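Local coordinates for glycosyltransferase (Streptomyces viridochromogenes, PDB 2IV3), which probably transfers a sugar from a nucleotide-activated donor to an acceptor, as GT-B glycosyltransferases of family 4 do, and binds UDP in its nucleotide site, at residues L166-V171 / V192-A197; R151-A156 / R225-A230. All blocks are in the same frame, centred on the assembly; numbering follows the deposited sequence.

Contact 1: L166-V171 / V192-A197; sequences LFMGRV and VLAGPA. With UDP (uridine-5'-diphosphate), chain E.
Val171, Ala194 and Pro196 bury more surface here than the other residues of this contact, in which two neighbouring parallel strands run on, still side by side, into the loops beyond their C-terminal ends. Ala194 is tied to the neighbouring strand through both its N-H and its carbonyl: its N-H goes to Phe167 O at 2.8 Å, the donor tilted 29° from the carbonyl plane, and its own O takes the N-H of Gly169. It shares its face of the sheet with Leu166 and Met168, where a methyl takes little room. Met168 lays its CG against the uracil, 3.5 Å from UDP C6. Past the strands, Val171 N donates to Pro196 O at 2.9 Å, which keeps the pairing going. With CG1 anti to its backbone N (chi1 -175°), Val171 sets CG2 beside Pro196 O, a compact branched filler. The Pro196 ring lies across the Arg170 chain, CB to CG 3.7 Å, at about a right angle. Gly195 has backbone angles that would press a CB against the preceding carbonyl, and one would also run into Gly169 O; its CA sits 3.3 Å from UDP O4. Strand 165-168 also pairs with strand 234-237, and strand 191-194 with strand 214-218; helix 177-187 packs on Phe167, helix 200-209 on Val171 and helix 222-231 on Leu166 and Met168.

Contact 2: R151-A156 / R225-A230; sequences RYRSAA and RLDLLA. With UDP (uridine-5'-diphosphate), chain E.
A loop lies across a helix here, joined by an apolar centre with a polar bond at each end: residues 151-153, ahead of strand 165-168, pack on helix 222-231 beside the nucleotide site. Tyr152 goes to Arg225, Leu226 and Leu229, Arg153 to Leu226, Asp227 and Ala230. The Tyr152 ring meets Leu226 obliquely, CD1 to CD2 3.3 Å, and has Leu229 CD2 at its edge. Its hydroxyl accepts a nearly straight bond from Arg225 NH2 at 2.9 Å (163°), lying in the guanidinium plane although ring and guanidinium are turned 49° apart. A tyrosine suits the place because it packs on leucine side chains and still ends in an acceptor. Arg225, CG anti to its backbone N (chi1 -170°) and extended as far as NE, carries its guanidinium to the ribose: NE and NH2 both donate to UDP O2', at 3.1 and 2.9 Å. Leu229 CD2 lies over one face of that group, and Glu260 forms a salt bridge with NH2. Together with these, Tyr152, a second-shell partner, probably helps hold its rotation. At the other end Arg153, its chain bent at chi2, forms a side-on salt bridge with Asp227, both nitrogens to OD1, NE at 2.8 Å and NH2 at 2.7 Å. Leu226 CB lies over one face of this guanidinium, and Ala230, small enough to let the chain pass close, touches its CG. A water accepts weakly from Arg153 N and donates to Leu226 O. Around the contact, helix 256-263 packs on Tyr152 and Leu229, helix 32-45 takes Arg151 through a salt bridge with Asp41, and Leu228 packs on strand 165-168.

Along the chain, contact 1 is nested inside the loop closed by contact 2: residues 151-156 come first, then strands 165-168 and 191-194, then helix 222-231. The two centres are about 17 Å apart, yet they touch, Leu166 and Met168 of contact 1 packing on Arg225, Leu228 and Leu229 of contact 2. Thus the helix that contact 2 ties to its loop rests on the parallel sheet to which contact 1 belongs, within one Rossmann-like half of the GT-B fold. Both reach UDP, contact 1 at the uracil and contact 2 at the ribose, so sheet ends and helix together shape the nucleotide pocket.

Contact 1: L166-V171 / V192-A197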
ATOM      1  N   LEU A 166       9.621  22.465   8.007  1.00 39.26           N
ATOM      2  CA  LEU A 166       8.810  22.111   6.859  1.00 38.91           C
ATOM      3  C   LEU A 166       8.604  20.619   6.763  1.00 38.99           C
ATOM      4  O   LEU A 166       9.557  19.849   6.849  1.00 39.16           O
ATOM      5  CB  LEU A 166       9.426  22.660   5.564  1.00 38.57           C
ATOM      6  CG  LEU A 166       8.634  22.461   4.258  1.00 38.87           C
ATOM      7  CD1 LEU A 166       7.277  23.112   4.317  1.00 40.14           C
ATOM      8  CD2 LEU A 166       9.385  22.997   3.073  1.00 39.55           C
ATOM      9  N   PHE A 167       7.337  20.233   6.617  1.00 39.47           N
ATOM     10  CA  PHE A 167       6.960  18.877   6.270  1.00 40.05           C
ATOM     11  C   PHE A 167       6.421  18.915   4.859  1.00 40.08           C
ATOM     12  O   PHE A 167       5.604  19.782   4.490  1.00 39.55           O
ATOM     13  CB  PHE A 167       5.919  18.290   7.248  1.00 39.91           C
ATOM     14  CG  PHE A 167       5.542  16.833   6.957  1.00 40.01           C
ATOM     15  CD1 PHE A 167       6.116  15.781   7.687  1.00 41.60           C
ATOM     16  CD2 PHE A 167       4.595  16.522   5.984  1.00 38.90           C
ATOM     17  CE1 PHE A 167       5.759  14.436   7.440  1.00 41.28           C
ATOM     18  CE2 PHE A 167       4.238  15.196   5.718  1.00 39.57           C
ATOM     19  CZ  PHE A 167       4.812  14.144   6.450  1.00 39.62           C
ATOM     20  N   MET A 168       6.916  17.987   4.059  1.00 41.03           N
ATOM     21  CA  MET A 168       6.467  17.899   2.681  1.00 42.26           C
ATOM     22  C   MET A 168       6.214  16.469   2.239  1.00 41.70           C
ATOM     23  O   MET A 168       7.097  15.802   1.669  1.00 42.84           O
ATOM     24  CB  MET A 168       7.423  18.666   1.731  1.00 41.79           C
ATOM     25  CG  MET A 168       6.947  18.643   0.307  1.00 41.66           C
ATOM     26  SD  MET A 168       6.782  20.230  -0.525  1.00 45.72           S
ATOM     27  CE  MET A 168       6.331  21.389   0.763  1.00 43.27           C
ATOM     28  N   GLY A 169       5.003  15.983   2.490  1.00 41.31           N
ATOM     29  CA  GLY A 169       4.641  14.632   2.030  1.00 40.18           C
ATOM     30  C   GLY A 169       3.186  14.319   2.310  1.00 40.10           C
ATOM     31  O   GLY A 169       2.394  15.230   2.661  1.00 39.29           O
ATOM     32  N   ARG A 170       2.803  13.047   2.148  1.00 39.32           N
ATOM     33  CA  ARG A 170       1.464  12.654   2.614  1.00 39.46           C
ATOM     34  C   ARG A 170       1.364  12.669   4.143  1.00 38.95           C
ATOM     35  O   ARG A 170       2.209  12.098   4.854  1.00 38.32           O
ATOM     36  CB  ARG A 170       0.936  11.358   2.017  1.00 39.49           C
ATOM     37  CG  ARG A 170      -0.079  11.569   0.915  1.00 41.31           C
ATOM     38  CD  ARG A 170      -1.168  10.458   0.867  1.00 46.00           C
ATOM     39  NE  ARG A 170      -0.790   9.287   0.059  1.00 50.12           N
ATOM     40  CZ  ARG A 170       0.305   8.527   0.259  1.00 50.57           C
ATOM     41  NH1 ARG A 170       1.158   8.815   1.253  1.00 49.03           N
ATOM     42  NH2 ARG A 170       0.555   7.490  -0.550  1.00 49.23           N
ATOM     43  N   VAL A 171       0.364  13.404   4.626  1.00 38.84           N
ATOM     44  CA  VAL A 171       0.089  13.488   6.041  1.00 39.11           C
ATOM     45  C   VAL A 171      -0.519  12.148   6.488  1.00 39.52           C
ATOM     46  O   VAL A 171      -1.723  12.008   6.773  1.00 39.40           O
ATOM     47  CB  VAL A 171      -0.825  14.682   6.395  1.00 39.52           C
ATOM     48  CG1 VAL A 171      -0.986  14.804   7.929  1.00 39.03           C
ATOM     49  CG2 VAL A 171      -0.313  15.986   5.777  1.00 38.75           C
ATOM     50  N   VAL A 192       5.261  24.158   9.035  1.00 37.45           N
ATOM     51  CA  VAL A 192       4.541  24.262   7.782  1.00 37.63           C
ATOM     52  C   VAL A 192       4.309  22.844   7.286  1.00 37.61           C
ATOM     53  O   VAL A 192       5.252  22.106   7.021  1.00 38.42           O
ATOM     54  CB  VAL A 192       5.253  25.127   6.737  1.00 37.27           C
ATOM     55  CG1 VAL A 192       4.589  24.958   5.372  1.00 36.81           C
ATOM     56  CG2 VAL A 192       5.186  26.562   7.147  1.00 37.39           C
ATOM     57  N   LEU A 193       3.039  22.475   7.208  1.00 38.33           N
ATOM     58  CA  LEU A 193       2.590  21.109   6.992  1.00 38.72           C
ATOM     59  C   LEU A 193       2.113  21.020   5.563  1.00 39.24           C
ATOM     60  O   LEU A 193       0.938  21.163   5.275  1.00 39.49           O
ATOM     61  CB  LEU A 193       1.427  20.817   7.957  1.00 39.09           C
ATOM     62  CG  LEU A 193       1.081  19.380   8.380  1.00 38.86           C
ATOM     63  CD1 LEU A 193      -0.329  19.367   8.954  1.00 38.48           C
ATOM     64  CD2 LEU A 193       1.178  18.382   7.243  1.00 35.78           C
ATOM     65  N   ALA A 194       3.036  20.819   4.641  1.00 40.50           N
ATOM     66  CA  ALA A 194       2.651  20.859   3.238  1.00 40.91           C
ATOM     67  C   ALA A 194       2.378  19.456   2.715  1.00 41.01           C
ATOM     68  O   ALA A 194       3.171  18.563   2.908  1.00 41.39           O
ATOM     69  CB  ALA A 194       3.712  21.583   2.423  1.00 40.53           C
ATOM     70  N   GLY A 195       1.229  19.243   2.091  1.00 41.66           N
ATOM     71  CA  GLY A 195       0.913  17.884   1.613  1.00 41.49           C
ATOM     72  C   GLY A 195      -0.547  17.477   1.667  1.00 41.35           C
ATOM     73  O   GLY A 195      -1.359  18.125   2.360  1.00 40.98           O
ATOM     74  N   PRO A 196      -0.892  16.407   0.918  1.00 41.80           N
ATOM     75  CA  PRO A 196      -2.215  15.765   0.983  1.00 41.73           C
ATOM     76  C   PRO A 196      -2.510  15.266   2.398  1.00 41.81           C
ATOM     77  O   PRO A 196      -1.699  14.528   2.994  1.00 41.84           O
ATOM     78  CB  PRO A 196      -2.093  14.574   0.034  1.00 41.24           C
ATOM     79  CG  PRO A 196      -0.945  14.863  -0.833  1.00 42.23           C
ATOM     80  CD  PRO A 196      -0.007  15.752  -0.062  1.00 41.68           C
ATOM     81  N   ALA A 197      -3.643  15.699   2.934  1.00 41.27           N
ATOM     82  CA  ALA A 197      -4.157  15.139   4.175  1.00 41.91           C
ATOM     83  C   ALA A 197      -5.299  14.227   3.785  1.00 42.16           C
ATOM     84  O   ALA A 197      -6.477  14.636   3.774  1.00 41.31           O
ATOM     85  CB  ALA A 197      -4.644  16.220   5.118  1.00 41.11           C
TER
HETATM   86  N1  UDP E1353       5.313  16.661  -2.555  1.00 38.45           N
HETATM   87  C2  UDP E1353       4.835  17.768  -3.278  1.00 37.25           C
HETATM   88  N3  UDP E1353       3.890  18.559  -2.719  1.00 39.11           N
HETATM   89  C4  UDP E1353       3.411  18.301  -1.499  1.00 38.15           C
HETATM   90  C5  UDP E1353       3.859  17.222  -0.764  1.00 39.47           C
HETATM   91  C6  UDP E1353       4.829  16.397  -1.337  1.00 37.44           C
HETATM   92  O2  UDP E1353       5.285  18.011  -4.425  1.00 35.69           O
HETATM   93  O4  UDP E1353       2.575  19.034  -0.999  1.00 38.51           O
HETATM   94  C1' UDP E1353       6.330  15.772  -3.158  1.00 39.53           C
HETATM   95  C2' UDP E1353       7.736  15.825  -2.552  1.00 40.61           C
HETATM   96  O2' UDP E1353       8.581  16.869  -3.013  1.00 43.72           O
HETATM   97  C3' UDP E1353       8.327  14.513  -3.021  1.00 42.79           C
HETATM   98  C4' UDP E1353       7.122  13.586  -2.916  1.00 43.41           C
HETATM   99  O4' UDP E1353       5.939  14.425  -2.894  1.00 41.19           O
HETATM  100  O3' UDP E1353       8.789  14.665  -4.366  1.00 40.76           O
HETATM  101  C5' UDP E1353       7.189  12.875  -1.582  1.00 44.07           C
HETATM  102  O5' UDP E1353       7.823  11.647  -1.826  1.00 44.48           O
HETATM  103  PA  UDP E1353       8.619  10.860  -0.668  1.00 49.29           P
HETATM  104  O1A UDP E1353       9.459   9.685  -1.261  1.00 45.67           O
HETATM  105  O2A UDP E1353       9.491  11.753   0.227  1.00 46.51           O
HETATM  106  O3A UDP E1353       7.453  10.238   0.239  1.00 49.17           O
HETATM  107  PB  UDP E1353       6.458   9.090  -0.329  1.00 55.26           P
HETATM  108  O1B UDP E1353       6.920   7.693   0.153  1.00 53.44           O
HETATM  109  O2B UDP E1353       6.473   9.157  -1.975  1.00 53.82           O
HETATM  110  O3B UDP E1353       5.035   9.418   0.122  1.00 51.92           O

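Contact 2: R151-A156 / R225-A230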
ATOM      1  N   ARG A 151      16.527  21.991 -11.229  1.00 40.79           N
ATOM      2  CA  ARG A 151      15.097  21.853 -10.917  1.00 40.83           C
ATOM      3  C   ARG A 151      14.621  22.594  -9.657  1.00 40.79           C
ATOM      4  O   ARG A 151      13.422  22.623  -9.369  1.00 40.77           O
ATOM      5  CB  ARG A 151      14.753  20.377 -10.751  1.00 40.83           C
ATOM      6  CG  ARG A 151      14.791  19.544 -12.049  1.00 41.91           C
ATOM      7  CD  ARG A 151      13.606  19.834 -12.926  1.00 40.08           C
ATOM      8  NE  ARG A 151      13.549  18.884 -14.024  1.00 44.33           N
ATOM      9  CZ  ARG A 151      12.567  18.821 -14.932  1.00 43.12           C
ATOM     10  NH1 ARG A 151      11.530  19.666 -14.890  1.00 42.20           N
ATOM     11  NH2 ARG A 151      12.639  17.910 -15.893  1.00 41.89           N
ATOM     12  N   TYR A 152      15.567  23.159  -8.915  1.00 40.47           N
ATOM     13  CA  TYR A 152      15.342  23.681  -7.580  1.00 40.42           C
ATOM     14  C   TYR A 152      15.921  25.079  -7.447  1.00 40.41           C
ATOM     15  O   TYR A 152      16.397  25.663  -8.428  1.00 41.28           O
ATOM     16  CB  TYR A 152      15.898  22.690  -6.517  1.00 40.60           C
ATOM     17  CG  TYR A 152      15.027  21.436  -6.483  1.00 41.04           C
ATOM     18  CD1 TYR A 152      13.864  21.390  -5.707  1.00 39.72           C
ATOM     19  CD2 TYR A 152      15.324  20.337  -7.302  1.00 40.21           C
ATOM     20  CE1 TYR A 152      13.026  20.292  -5.761  1.00 41.82           C
ATOM     21  CE2 TYR A 152      14.514  19.239  -7.347  1.00 40.44           C
ATOM     22  CZ  TYR A 152      13.375  19.199  -6.577  1.00 41.01           C
ATOM     23  OH  TYR A 152      12.571  18.081  -6.635  1.00 40.92           O
ATOM     24  N   ARG A 153      15.864  25.645  -6.254  1.00 40.13           N
ATOM     25  CA  ARG A 153      16.493  26.936  -6.035  1.00 39.45           C
ATOM     26  C   ARG A 153      17.982  26.760  -5.911  1.00 39.21           C
ATOM     27  O   ARG A 153      18.476  25.708  -5.481  1.00 39.24           O
ATOM     28  CB  ARG A 153      15.904  27.645  -4.813  1.00 39.62           C
ATOM     29  CG  ARG A 153      14.395  27.873  -4.906  1.00 40.35           C
ATOM     30  CD  ARG A 153      14.043  29.016  -5.844  1.00 41.72           C
ATOM     31  NE  ARG A 153      12.594  29.256  -5.956  1.00 42.64           N
ATOM     32  CZ  ARG A 153      11.900  29.265  -7.101  1.00 41.68           C
ATOM     33  NH1 ARG A 153      12.493  29.045  -8.273  1.00 39.77           N
ATOM     34  NH2 ARG A 153      10.595  29.484  -7.062  1.00 41.59           N
ATOM     35  N   SER A 154      18.702  27.761  -6.374  1.00 39.23           N
ATOM     36  CA  SER A 154      20.142  27.758  -6.285  1.00 40.00           C
ATOM     37  C   SER A 154      20.587  28.687  -5.152  1.00 40.59           C
ATOM     38  O   SER A 154      19.762  29.258  -4.391  1.00 40.56           O
ATOM     39  CB  SER A 154      20.741  28.208  -7.620  1.00 40.27           C
ATOM     40  OG  SER A 154      20.086  29.380  -8.097  1.00 40.39           O
ATOM     41  N   ALA A 155      21.897  28.824  -5.016  1.00 40.66           N
ATOM     42  CA  ALA A 155      22.432  29.818  -4.110  1.00 40.40           C
ATOM     43  C   ALA A 155      22.090  31.189  -4.701  1.00 40.30           C
ATOM     44  O   ALA A 155      21.577  32.056  -4.013  1.00 39.86           O
ATOM     45  CB  ALA A 155      23.945  29.631  -3.952  1.00 40.55           C
ATOM     46  N   ALA A 156      22.351  31.329  -6.005  1.00 40.23           N
ATOM     47  CA  ALA A 156      22.136  32.542  -6.762  1.00 39.82           C
ATOM     48  C   ALA A 156      20.695  33.039  -6.660  1.00 39.92           C
ATOM     49  O   ALA A 156      20.433  34.239  -6.734  1.00 40.01           O
ATOM     50  CB  ALA A 156      22.512  32.303  -8.205  1.00 39.65           C
ATOM     51  N   ARG A 225       6.125  25.207  -4.066  1.00 38.79           N
ATOM     52  CA  ARG A 225       6.927  24.050  -3.601  1.00 39.29           C
ATOM     53  C   ARG A 225       8.431  24.371  -3.470  1.00 39.53           C
ATOM     54  O   ARG A 225       9.024  24.230  -2.390  1.00 39.73           O
ATOM     55  CB  ARG A 225       6.690  22.826  -4.453  1.00 37.89           C
ATOM     56  CG  ARG A 225       7.297  21.587  -3.876  1.00 38.54           C
ATOM     57  CD  ARG A 225       7.246  20.541  -4.952  1.00 37.20           C
ATOM     58  NE  ARG A 225       8.102  19.359  -4.792  1.00 36.75           N
ATOM     59  CZ  ARG A 225       9.215  19.155  -5.493  1.00 36.64           C
ATOM     60  NH1 ARG A 225       9.658  20.111  -6.303  1.00 35.88           N
ATOM     61  NH2 ARG A 225       9.926  18.026  -5.344  1.00 37.07           N
ATOM     62  N   LEU A 226       9.008  24.850  -4.571  1.00 40.07           N
ATOM     63  CA  LEU A 226      10.420  25.209  -4.683  1.00 39.21           C
ATOM     64  C   LEU A 226      10.914  26.232  -3.647  1.00 39.59           C
ATOM     65  O   LEU A 226      12.027  26.074  -3.123  1.00 39.16           O
ATOM     66  CB  LEU A 226      10.699  25.714  -6.109  1.00 39.35           C
ATOM     67  CG  LEU A 226      10.690  24.643  -7.199  1.00 37.99           C
ATOM     68  CD1 LEU A 226      11.089  25.210  -8.543  1.00 36.73           C
ATOM     69  CD2 LEU A 226      11.671  23.594  -6.790  1.00 38.81           C
ATOM     70  N   ASP A 227      10.110  27.280  -3.410  1.00 38.88           N
ATOM     71  CA  ASP A 227      10.411  28.336  -2.459  1.00 39.72           C
ATOM     72  C   ASP A 227      10.380  27.770  -1.058  1.00 39.88           C
ATOM     73  O   ASP A 227      11.151  28.201  -0.187  1.00 40.55           O
ATOM     74  CB  ASP A 227       9.350  29.484  -2.490  1.00 39.65           C
ATOM     75  CG  ASP A 227       9.542  30.482  -3.631  1.00 40.17           C
ATOM     76  OD1 ASP A 227      10.413  30.323  -4.506  1.00 40.28           O
ATOM     77  OD2 ASP A 227       8.792  31.484  -3.642  1.00 43.77           O
ATOM     78  N   LEU A 228       9.437  26.860  -0.825  1.00 39.36           N
ATOM     79  CA  LEU A 228       9.211  26.311   0.502  1.00 39.37           C
ATOM     80  C   LEU A 228      10.350  25.423   0.904  1.00 39.51           C
ATOM     81  O   LEU A 228      10.811  25.480   2.041  1.00 39.72           O
ATOM     82  CB  LEU A 228       7.918  25.494   0.546  1.00 39.54           C
ATOM     83  CG  LEU A 228       6.648  26.316   0.648  1.00 37.58           C
ATOM     84  CD1 LEU A 228       5.428  25.389   0.724  1.00 34.94           C
ATOM     85  CD2 LEU A 228       6.763  27.247   1.845  1.00 40.45           C
ATOM     86  N   LEU A 229      10.757  24.566  -0.029  1.00 39.55           N
ATOM     87  CA  LEU A 229      11.946  23.771   0.114  1.00 39.59           C
ATOM     88  C   LEU A 229      13.149  24.670   0.391  1.00 39.41           C
ATOM     89  O   LEU A 229      14.014  24.296   1.158  1.00 39.99           O
ATOM     90  CB  LEU A 229      12.171  22.961  -1.166  1.00 39.67           C
ATOM     91  CG  LEU A 229      11.963  21.436  -1.300  1.00 39.89           C
ATOM     92  CD1 LEU A 229      11.330  20.723  -0.128  1.00 38.06           C
ATOM     93  CD2 LEU A 229      11.234  21.076  -2.591  1.00 38.68           C
ATOM     94  N   ALA A 230      13.190  25.857  -0.209  1.00 39.06           N
ATOM     95  CA  ALA A 230      14.388  26.708  -0.142  1.00 38.67           C
ATOM     96  C   ALA A 230      14.429  27.647   1.060  1.00 38.45           C
ATOM     97  O   ALA A 230      15.498  28.004   1.549  1.00 38.64           O
ATOM     98  CB  ALA A 230      14.580  27.493  -1.459  1.00 38.28           C
TER
HETATM   99  N1  UDP E1353       5.313  16.661  -2.555  1.00 38.45           N
HETATM  100  C2  UDP E1353       4.835  17.768  -3.278  1.00 37.25           C
HETATM  101  N3  UDP E1353       3.890  18.559  -2.719  1.00 39.11           N
HETATM  102  C4  UDP E1353       3.411  18.301  -1.499  1.00 38.15           C
HETATM  103  C5  UDP E1353       3.859  17.222  -0.764  1.00 39.47           C
HETATM  104  C6  UDP E1353       4.829  16.397  -1.337  1.00 37.44           C
HETATM  105  O2  UDP E1353       5.285  18.011  -4.425  1.00 35.69           O
HETATM  106  O4  UDP E1353       2.575  19.034  -0.999  1.00 38.51           O
HETATM  107  C1' UDP E1353       6.330  15.772  -3.158  1.00 39.53           C
HETATM  108  C2' UDP E1353       7.736  15.825  -2.552  1.00 40.61           C
HETATM  109  O2' UDP E1353       8.581  16.869  -3.013  1.00 43.72           O
HETATM  110  C3' UDP E1353       8.327  14.513  -3.021  1.00 42.79           C
HETATM  111  C4' UDP E1353       7.122  13.586  -2.916  1.00 43.41           C
HETATM  112  O4' UDP E1353       5.939  14.425  -2.894  1.00 41.19           O
HETATM  113  O3' UDP E1353       8.789  14.665  -4.366  1.00 40.76           O
HETATM  114  C5' UDP E1353       7.189  12.875  -1.582  1.00 44.07           C
HETATM  115  O5' UDP E1353       7.823  11.647  -1.826  1.00 44.48           O
HETATM  116  PA  UDP E1353       8.619  10.860  -0.668  1.00 49.29           P
HETATM  117  O1A UDP E1353       9.459   9.685  -1.261  1.00 45.67           O
HETATM  118  O2A UDP E1353       9.491  11.753   0.227  1.00 46.51           O
HETATM  119  O3A UDP E1353       7.453  10.238   0.239  1.00 49.17           O
HETATM  120  PB  UDP E1353       6.458   9.090  -0.329  1.00 55.26           P
HETATM  121  O1B UDP E1353       6.920   7.693   0.153  1.00 53.44           O
HETATM  122  O2B UDP E1353       6.473   9.157  -1.975  1.00 53.82           O
HETATM  123  O3B UDP E1353       5.035   9.418   0.122  1.00 51.92           O
HETATM  124  O   HOH W   1      13.905  24.186  -4.012  1.00 36.31           O